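Local coordinates for glucokinase (Leishmania braziliensis MHOM/BR/75/M2904, PDB 6EDI), which probably phosphorylates D-glucose at the expense of ATP, as a dimeric glucokinase of the actin-like ATPase clan, at residues L154-D157 against L158-G161; G314-T317 against A318-A321; E375-M378 against E379-K383. All blocks are in the same frame, centred on the assembly; numbering follows the deposited sequence.

Contact 1 of 3, residues L154-D157 against L158-G161; sequences LLND and LEAG
Glu159 OE2 accepts a short bond, 2.6 Å, from a water (water 1), and that water also donates to Leu154 O at 2.8 Å, so one solvent molecule bridges Leu154 of strand 152-156 and the first turn of helix 157-170. The other oxygen of the carboxylate is held directly: Asn156 N gives its hydrogen to Glu159 OE1 at 3.1 Å, on the anti side and somewhat out of the carboxylate plane, with an N-H...O angle of 149°. Asn156 is the N-cap and Glu159 lies three residues further on, which makes this the N3-to-N-cap half of a capping box. CG of Glu159 stands anti to its backbone N (chi1 175°) and the rest of the chain is extended, a shape that carries the carboxylate back past the helix start to the strand. There it meets Leu155 nearly at right angles, with CD2 of Leu155 only 3.3 Å from Glu159 OE2. The second branch, Leu155 CD1, lies against Ala160 CB at 3.8 Å. The helix itself opens with Ala160 N donating to Asn156 O, 2.9 Å long and almost straight at 172°, followed by Gly161 N to Asp157 O at 2.9 Å. Outside the turn, Asp157 OD1 is bonded to Asn400. In the glucokinase family such an Asn-Asp turn borders the sugar cleft, and the same is likely here. One carboxylate oxygen thus ties strand to helix directly and the other through water 1, and their place beside the helix amino end would tend to stabilise the negative charge of Glu159.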
loop_
_atom_site.group_PDB
_atom_site.type_symbol
_atom_site.label_atom_id
_atom_site.label_comp_id
_atom_site.label_asym_id
_atom_site.label_seq_id
_atom_site.Cartn_x
_atom_site.Cartn_y
_atom_site.Cartn_z
ATOM N N LEU A 154 -17.804 4.380 2.017
ATOM C CA LEU A 154 -17.805 3.256 2.927
ATOM C C LEU A 154 -16.353 2.978 3.277
ATOM O O LEU A 154 -15.478 3.039 2.422
ATOM C CB LEU A 154 -18.429 2.018 2.278
ATOM C CG LEU A 154 -19.861 2.198 1.797
ATOM C CD1 LEU A 154 -20.357 0.952 1.076
ATOM C CD2 LEU A 154 -20.747 2.539 2.966
ATOM N N LEU A 155 -16.100 2.697 4.544
ATOM C CA LEU A 155 -14.758 2.392 4.995
ATOM C C LEU A 155 -14.698 0.991 5.594
ATOM O O LEU A 155 -15.613 0.558 6.323
ATOM C CB LEU A 155 -14.312 3.410 6.042
ATOM C CG LEU A 155 -14.451 4.901 5.709
ATOM C CD1 LEU A 155 -14.161 5.738 6.950
ATOM C CD2 LEU A 155 -13.545 5.324 4.550
ATOM N N ASN A 156 -13.616 0.286 5.287
ATOM C CA ASN A 156 -13.260 -0.917 6.033
ATOM C C ASN A 156 -13.022 -0.539 7.477
ATOM O O ASN A 156 -12.631 0.590 7.770
ATOM C CB ASN A 156 -11.979 -1.548 5.467
ATOM C CG ASN A 156 -12.257 -2.525 4.341
ATOM O OD1 ASN A 156 -12.755 -3.635 4.576
ATOM N ND2 ASN A 156 -11.935 -2.123 3.108
ATOM N N ASP A 157 -13.269 -1.480 8.380
ATOM C CA ASP A 157 -13.048 -1.281 9.809
ATOM C C ASP A 157 -11.643 -0.704 10.102
ATOM O O ASP A 157 -11.502 0.312 10.800
ATOM C CB ASP A 157 -13.349 -2.610 10.553
ATOM C CG ASP A 157 -12.546 -2.787 11.842
ATOM O OD1 ASP A 157 -12.443 -1.841 12.652
ATOM O OD2 ASP A 157 -12.035 -3.907 12.061
ATOM N N LEU A 158 -10.610 -1.312 9.538
ATOM C CA LEU A 158 -9.243 -0.853 9.805
ATOM C C LEU A 158 -8.882 0.439 9.061
ATOM O O LEU A 158 -7.983 1.176 9.473
ATOM C CB LEU A 158 -8.226 -1.960 9.500
ATOM C CG LEU A 158 -7.591 -2.503 10.761
ATOM C CD1 LEU A 158 -6.929 -1.359 11.476
ATOM C CD2 LEU A 158 -8.684 -3.104 11.635
ATOM N N GLU A 159 -9.575 0.699 7.962
ATOM C CA GLU A 159 -9.388 1.959 7.241
ATOM C C GLU A 159 -9.926 3.081 8.117
ATOM O O GLU A 159 -9.249 4.093 8.364
ATOM C CB GLU A 159 -10.103 1.894 5.891
ATOM C CG GLU A 159 -10.097 3.184 5.088
ATOM C CD GLU A 159 -10.938 3.078 3.834
ATOM O OE1 GLU A 159 -11.653 2.062 3.691
ATOM O OE2 GLU A 159 -10.890 4.015 3.004
ATOM N N ALA A 160 -11.133 2.876 8.640
ATOM C CA ALA A 160 -11.721 3.859 9.535
ATOM C C ALA A 160 -10.868 4.028 10.792
ATOM O O ALA A 160 -10.718 5.133 11.283
ATOM C CB ALA A 160 -13.159 3.508 9.876
ATOM N N GLY A 161 -10.295 2.942 11.303
ATOM C CA GLY A 161 -9.462 3.023 12.505
ATOM C C GLY A 161 -8.225 3.879 12.303
ATOM O O GLY A 161 -7.839 4.696 13.161
HETATM O O HOH W 1 -12.938 3.524 1.423
#

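Contact 2 of 3, residues G314-T317 against A318-A321; sequences GSDT and AAIA
Asp316 reaches its carboxylate forward to the first amides of helix 317-341, while Ile320 lies across the backbone that leads into it. A chi1 of -164° points the carboxylate of Asp316 away from the residue's own N and sets OD1 before two consecutive amides: Ala319 N donates to Asp316 OD1 at 3.0 Å from well above the carboxylate plane, and Ala318 N adds a weak bond to the same oxygen. Asp316 is therefore a true N-cap. Its methylene also packs, CB lying 3.8 Å from Ala319 CB. The side chain of Ile320 takes another course, its CG1 branch running beside the backbone N so that CG1 comes within 3.2 Å of Asp316 O and CD1 ends 3.7 Å from Gly314 O. That same Asp316 O receives the helical bond from Ile320 N at 3.2 Å. Gly314, with positive phi, ends helix 304-313; Ala318 packs on helix 281-292 and Ala319 between it and helix 304-313. The other carboxylate oxygen, OD2, is bonded to Tyr288 OH. One aspartate thus divides its oxygens between the amides of a helix start and a tyrosine of helix 281-292, and the amino end of the helix would probably favour the negative charge of Asp316.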
loop_
_atom_site.group_PDB
_atom_site.type_symbol
_atom_site.label_atom_id
_atom_site.label_comp_id
_atom_site.label_asym_id
_atom_site.label_seq_id
_atom_site.Cartn_x
_atom_site.Cartn_y
_atom_site.Cartn_z
ATOM N N GLY A 314 1.602 -13.979 35.955
ATOM C CA GLY A 314 3.017 -14.268 36.080
ATOM C C GLY A 314 3.271 -15.700 36.514
ATOM O O GLY A 314 4.421 -16.131 36.629
ATOM N N SER A 315 2.200 -16.444 36.758
ATOM C CA SER A 315 2.337 -17.846 37.115
ATOM C C SER A 315 2.734 -18.702 35.920
ATOM O O SER A 315 3.916 -18.847 35.604
ATOM C CB SER A 315 1.030 -18.389 37.688
ATOM O OG SER A 315 1.012 -19.800 37.554
ATOM N N ASP A 316 1.711 -19.264 35.281
ATOM C CA ASP A 316 1.829 -20.201 34.164
ATOM C C ASP A 316 2.920 -19.817 33.165
ATOM O O ASP A 316 2.769 -18.883 32.375
ATOM C CB ASP A 316 0.462 -20.311 33.477
ATOM C CG ASP A 316 0.346 -21.508 32.567
ATOM O OD1 ASP A 316 1.312 -21.809 31.827
ATOM O OD2 ASP A 316 -0.737 -22.131 32.579
ATOM N N THR A 317 4.020 -20.562 33.218
ATOM C CA THR A 317 5.199 -20.297 32.405
ATOM C C THR A 317 4.885 -20.452 30.906
ATOM O O THR A 317 5.477 -19.779 30.050
ATOM C CB THR A 317 6.370 -21.220 32.854
ATOM O OG1 THR A 317 7.626 -20.577 32.618
ATOM C CG2 THR A 317 6.332 -22.570 32.143
ATOM N N ALA A 318 3.928 -21.322 30.594
ATOM C CA ALA A 318 3.546 -21.573 29.210
ATOM C C ALA A 318 2.671 -20.452 28.655
ATOM O O ALA A 318 2.787 -20.084 27.481
ATOM C CB ALA A 318 2.849 -22.904 29.092
ATOM N N ALA A 319 1.781 -19.920 29.493
ATOM C CA ALA A 319 0.957 -18.789 29.084
ATOM C C ALA A 319 1.851 -17.595 28.757
ATOM O O ALA A 319 1.579 -16.842 27.818
ATOM C CB ALA A 319 -0.044 -18.429 30.169
ATOM N N ILE A 320 2.913 -17.424 29.543
ATOM C CA ILE A 320 3.851 -16.329 29.332
ATOM C C ILE A 320 4.598 -16.500 28.015
ATOM O O ILE A 320 4.768 -15.547 27.268
ATOM C CB ILE A 320 4.868 -16.219 30.478
ATOM C CG1 ILE A 320 4.142 -16.100 31.821
ATOM C CG2 ILE A 320 5.801 -15.038 30.257
ATOM C CD1 ILE A 320 5.043 -15.775 32.992
ATOM N N ALA A 321 5.040 -17.723 27.742
ATOM C CA ALA A 321 5.749 -18.013 26.504
ATOM C C ALA A 321 4.809 -17.839 25.315
ATOM O O ALA A 321 5.208 -17.330 24.273
ATOM C CB ALA A 321 6.317 -19.432 26.527
#

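Contact 3 of 3, residues E375-M378 against E379-K383; sequences EHAM and ERQFK
A histidine N-cap begins the short helix 377-382: His376 ND1 accepts from Met378 N at 2.9 Å, in the plane of the imidazole and nearly straight at 166°. With chi1 at -164° the imidazole is swung away from the backbone N of its own residue, which turns the ring edge, with ND1, toward the amide of Met378. The carbonyl of His376 serves the helix as well, since Arg380 N and Glu379 N both donate to His376 O, each at 3.0 Å, the first almost along the carbonyl direction and the second from above its plane. One residue earlier, Arg380 NE reaches Glu375 O at 2.6 Å, a short bond lying in the guanidinium plane but well above the plane of the carbonyl. The arginine is extended from CG to NE and runs alongside Glu375, yet the charged ends do not meet: Glu375 OE1 and Arg380 NH2 are 4.6 Å apart. Arg380 also touches a crystal neighbour, so its outer end may partly reflect the lattice. Further along, Met378, bent at chi2 and again at chi3, brings SD to the rim of Phe382, 4.9 Å from the ring centroid and 78° off the normal. This edge-on Met-aromatic contact has CE2 of the ring 3.8 Å from Met378 SD. At the far end Lys383 has positive phi, and its NZ and N reach Glu379 O from opposite faces of that carbonyl. Glu379 OE1 is bonded to Ser386 N in the following loop. The far side of the cap ring is engaged too, His376 NE2 being bonded to Glu336 of helix 317-341, against whose Met339 both His376 and Met378 pack, while Ser237, Ser239, Gly266 and Leu267 of the second subunit lie against this short helix and its cap.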
loop_
_atom_site.group_PDB
_atom_site.type_symbol
_atom_site.label_atom_id
_atom_site.label_comp_id
_atom_site.label_asym_id
_atom_site.label_seq_id
_atom_site.Cartn_x
_atom_site.Cartn_y
_atom_site.Cartn_z
ATOM N N GLU A 375 15.643 -8.874 13.068
ATOM C CA GLU A 375 16.127 -10.112 12.449
ATOM C C GLU A 375 15.970 -10.116 10.932
ATOM O O GLU A 375 16.565 -10.954 10.250
ATOM C CB GLU A 375 15.424 -11.344 13.038
ATOM C CG GLU A 375 15.491 -11.450 14.570
ATOM C CD GLU A 375 14.863 -12.732 15.113
ATOM O OE1 GLU A 375 14.484 -13.617 14.308
ATOM O OE2 GLU A 375 14.743 -12.852 16.353
ATOM N N HIS A 376 15.159 -9.190 10.416
ATOM C CA HIS A 376 14.877 -9.089 8.982
ATOM C C HIS A 376 16.166 -8.850 8.198
ATOM O O HIS A 376 17.023 -8.083 8.632
ATOM C CB HIS A 376 13.904 -7.931 8.699
ATOM C CG HIS A 376 13.278 -7.990 7.337
ATOM N ND1 HIS A 376 13.956 -7.640 6.187
ATOM C CD2 HIS A 376 12.039 -8.375 6.943
ATOM C CE1 HIS A 376 13.162 -7.801 5.144
ATOM N NE2 HIS A 376 11.991 -8.249 5.575
ATOM N N ALA A 377 16.287 -9.496 7.045
ATOM C CA ALA A 377 17.494 -9.392 6.212
ATOM C C ALA A 377 17.833 -7.953 5.854
ATOM O O ALA A 377 19.002 -7.610 5.656
ATOM C CB ALA A 377 17.336 -10.212 4.948
ATOM N N MET A 378 16.810 -7.116 5.743
ATOM C CA MET A 378 17.018 -5.742 5.284
ATOM C C MET A 378 17.352 -4.790 6.431
ATOM O O MET A 378 17.794 -3.654 6.207
ATOM C CB MET A 378 15.783 -5.254 4.517
ATOM C CG MET A 378 15.475 -6.094 3.276
ATOM S SD MET A 378 16.766 -5.906 2.016
ATOM C CE MET A 378 16.320 -4.316 1.324
ATOM N N GLU A 379 17.131 -5.244 7.661
ATOM C CA GLU A 379 17.614 -4.494 8.805
ATOM C C GLU A 379 19.054 -4.908 9.040
ATOM O O GLU A 379 19.924 -4.075 9.296
ATOM C CB GLU A 379 16.761 -4.765 10.052
ATOM C CG GLU A 379 17.255 -4.051 11.296
ATOM C CD GLU A 379 17.231 -2.543 11.155
ATOM O OE1 GLU A 379 16.427 -2.030 10.343
ATOM O OE2 GLU A 379 18.022 -1.871 11.858
ATOM N N ARG A 380 19.309 -6.210 8.960
ATOM C CA ARG A 380 20.666 -6.706 9.141
ATOM C C ARG A 380 21.623 -6.042 8.158
ATOM O O ARG A 380 22.712 -5.602 8.530
ATOM C CB ARG A 380 20.698 -8.232 8.984
ATOM C CG ARG A 380 19.922 -8.974 10.087
ATOM C CD ARG A 380 19.946 -10.491 9.864
ATOM N NE ARG A 380 19.071 -11.261 10.758
ATOM C CZ ARG A 380 19.506 -12.138 11.665
ATOM N NH1 ARG A 380 20.807 -12.343 11.818
ATOM N NH2 ARG A 380 18.647 -12.805 12.423
ATOM N N GLN A 381 21.210 -5.948 6.904
ATOM C CA GLN A 381 22.100 -5.410 5.874
ATOM C C GLN A 381 22.089 -3.896 5.778
ATOM O O GLN A 381 23.139 -3.278 5.553
ATOM C CB GLN A 381 21.768 -6.005 4.507
ATOM C CG GLN A 381 21.943 -7.513 4.417
ATOM C CD GLN A 381 21.525 -8.054 3.071
ATOM O OE1 GLN A 381 20.354 -8.406 2.860
ATOM N NE2 GLN A 381 22.473 -8.124 2.143
ATOM N N PHE A 382 20.914 -3.289 5.938
ATOM C CA PHE A 382 20.773 -1.876 5.573
ATOM C C PHE A 382 20.109 -0.952 6.600
ATOM O O PHE A 382 20.003 0.250 6.346
ATOM C CB PHE A 382 20.035 -1.732 4.230
ATOM C CG PHE A 382 20.551 -2.636 3.138
ATOM C CD1 PHE A 382 21.724 -2.327 2.450
ATOM C CD2 PHE A 382 19.848 -3.779 2.779
ATOM C CE1 PHE A 382 22.197 -3.158 1.442
ATOM C CE2 PHE A 382 20.309 -4.619 1.764
ATOM C CZ PHE A 382 21.491 -4.304 1.097
ATOM N N LYS A 383 19.677 -1.489 7.743
ATOM C CA LYS A 383 19.017 -0.680 8.788
ATOM C C LYS A 383 17.765 0.055 8.304
ATOM O O LYS A 383 17.510 1.195 8.725
ATOM C CB LYS A 383 19.985 0.347 9.408
ATOM C CG LYS A 383 20.829 -0.128 10.594
ATOM C CD LYS A 383 21.679 -1.321 10.256
ATOM C CE LYS A 383 22.140 -2.052 11.512
ATOM N NZ LYS A 383 21.828 -3.522 11.489
#

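How the contacts relate
Along the chain the three come in series, contact 1 first and contact 3 last, and each includes the start of a helix. Contact 1, the most central, joins an edge strand, 152-156, of the first six-stranded sheet to helix 157-170. Contacts 2 and 3 lie toward the periphery, their centres about 35 Å and about 32 Å from that of contact 1 and about 31 Å from each other. Helix 317-341 links these two: contact 2 is its beginning, and residues near its other end pack on contact 3, although their nearest atoms stay about 13 Å apart. Contact 3 alone reaches the second subunit, so the set runs from the fold's interior to the dimer interface.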